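Local coordinates for putative nucleoprotein (Infectious salmon anemia virus, PDB 4EWC), which encapsidates the negative-strand viral RNA, protecting it from nucleases and forming the ribonucleoprotein template for transcription and replication, at residues 355-359 with 371-375. Residues are numbered along the deposited sequence; the frame is centred on the assembly and turned at random.
Sequences LTSAL and IMDTL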
loop_
_atom_site.group_PDB
_atom_site.type_symbol
_atom_site.label_atom_id
_atom_site.label_comp_id
_atom_site.label_asym_id
_atom_site.label_seq_id
_atom_site.Cartn_x
_atom_site.Cartn_y
_atom_site.Cartn_z
ATOM N N LEU A 355 18.117 -8.028 27.027
ATOM C CA LEU A 355 16.811 -8.661 27.188
ATOM C C LEU A 355 16.935 -10.183 27.059
ATOM O O LEU A 355 16.456 -10.931 27.914
ATOM C CB LEU A 355 15.839 -8.077 26.162
ATOM C CG LEU A 355 14.365 -7.865 26.470
ATOM C CD1 LEU A 355 14.107 -7.340 27.869
ATOM C CD2 LEU A 355 13.781 -6.904 25.436
ATOM N N THR A 356 17.600 -10.625 25.997
ATOM C CA THR A 356 17.941 -12.035 25.816
ATOM C C THR A 356 18.691 -12.652 27.018
ATOM O O THR A 356 18.358 -13.740 27.483
ATOM C CB THR A 356 18.790 -12.244 24.532
ATOM O OG1 THR A 356 18.025 -11.880 23.376
ATOM C CG2 THR A 356 19.258 -13.696 24.408
ATOM N N SER A 357 19.715 -11.964 27.511
ATOM C CA SER A 357 20.494 -12.486 28.634
ATOM C C SER A 357 19.666 -12.498 29.907
ATOM O O SER A 357 19.869 -13.335 30.780
ATOM C CB SER A 357 21.756 -11.670 28.853
ATOM O OG SER A 357 22.700 -11.895 27.825
ATOM N N ALA A 358 18.737 -11.555 30.000
ATOM C CA ALA A 358 17.839 -11.466 31.128
ATOM C C ALA A 358 16.982 -12.726 31.331
ATOM O O ALA A 358 16.491 -12.978 32.430
ATOM C CB ALA A 358 16.968 -10.230 31.004
ATOM N N LEU A 359 16.795 -13.528 30.290
ATOM C CA LEU A 359 16.044 -14.783 30.454
ATOM C C LEU A 359 16.872 -15.819 31.193
ATOM O O LEU A 359 17.982 -16.166 30.777
ATOM C CB LEU A 359 15.604 -15.369 29.124
ATOM C CG LEU A 359 14.580 -14.563 28.340
ATOM C CD1 LEU A 359 14.670 -14.972 26.889
ATOM C CD2 LEU A 359 13.175 -14.781 28.884
ATOM N N ILE A 371 9.473 -11.277 30.114
ATOM C CA ILE A 371 10.716 -11.029 29.401
ATOM C C ILE A 371 10.671 -11.629 28.005
ATOM O O ILE A 371 10.993 -10.955 27.028
ATOM C CB ILE A 371 11.941 -11.568 30.155
ATOM C CG1 ILE A 371 11.990 -10.965 31.564
ATOM C CG2 ILE A 371 13.208 -11.232 29.405
ATOM C CD1 ILE A 371 13.173 -11.441 32.398
HETATM N N MSE A 372 10.268 -12.891 27.913
HETATM C CA MSE A 372 10.186 -13.571 26.628
HETATM C C MSE A 372 9.298 -12.795 25.663
HETATM O O MSE A 372 9.673 -12.557 24.525
HETATM C CB MSE A 372 9.661 -14.988 26.819
HETATM C CG MSE A 372 9.341 -15.704 25.537
HETATM SE SE MSE A 372 10.967 -16.140 24.534
HETATM C CE MSE A 372 11.614 -17.624 25.662
ATOM N N ASP A 373 8.130 -12.390 26.136
ATOM C CA ASP A 373 7.198 -11.630 25.329
ATOM C C ASP A 373 7.778 -10.310 24.881
ATOM O O ASP A 373 7.647 -9.941 23.708
ATOM C CB ASP A 373 5.902 -11.357 26.099
ATOM C CG ASP A 373 4.994 -12.569 26.152
ATOM O OD1 ASP A 373 5.299 -13.555 25.437
ATOM O OD2 ASP A 373 4.003 -12.542 26.913
ATOM N N THR A 374 8.394 -9.597 25.817
ATOM C CA THR A 374 9.066 -8.352 25.500
ATOM C C THR A 374 10.077 -8.602 24.379
ATOM O O THR A 374 10.111 -7.867 23.403
ATOM C CB THR A 374 9.841 -7.796 26.720
ATOM O OG1 THR A 374 8.992 -7.788 27.871
ATOM C CG2 THR A 374 10.356 -6.393 26.439
ATOM N N LEU A 375 10.879 -9.655 24.527
ATOM C CA LEU A 375 11.890 -10.014 23.540
ATOM C C LEU A 375 11.289 -10.290 22.153
ATOM O O LEU A 375 11.734 -9.738 21.144
ATOM C CB LEU A 375 12.710 -11.219 24.003
ATOM C CG LEU A 375 13.760 -11.638 22.959
ATOM C CD1 LEU A 375 14.800 -10.541 22.756
ATOM C CD2 LEU A 375 14.429 -12.957 23.294
#
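Ile371 sets its CG2 methyl among Leu355, Ala358 and Leu359, at the end of helix 350-358. This branch stands anti to the backbone N, while CG1 lies beside it (chi1 -56°), and the fork divides the work. Ile371 CG2 reaches in to Leu359 CD2 at 3.6 Å and also touches the carbonyl oxygen of Leu355. Ile371 CD1 extends instead to Ala358 O, at 3.7 Å. The Leu359 and Ile371 side chains run past each other in opposite directions. The same Leu359 methyl also lies against the start of the Met372 side chain, a selenomethionine, whose CB is 4.1 Å from Leu359 CD2. Thr374 turns its methyl to the interface, with Thr374 CG2 3.6 Å from Leu355 CD2 and the two side chains crossing at nearly a right angle. Its hydroxyl is hydrogen-bonded to Arg370 O, within its own helix, and the residue also packs on Leu537 of the second subunit. Leu375 closes the row. A chi1 of 178° swings its branch across to segment 355-359, where Leu375 CD1 lies 3.5 Å from Thr356 OG1, a hydroxyl already hydrogen-bonded to Gln352 O. Leu375 CD2 comes within 4.1 Å of Leu359 CD1. No hydrogen bond joins the two segments; the contact is made by methyl groups meeting other methyls and a few backbone or hydroxyl oxygens. Leu355 also packs on Leu552 and Ile556 of helix 550-564, while Met372 and Leu359 touch Leu318 and Met321 of helix 315-326, which extends the apolar layer beyond this pair. Leu355 lies nearest Leu375 and Leu359 nearest Ile371, so the chain runs in opposite senses: helices 350-358 and 369-381, linked by residues 359-368, form an antiparallel helical hairpin within the helical bundle of the nucleoprotein.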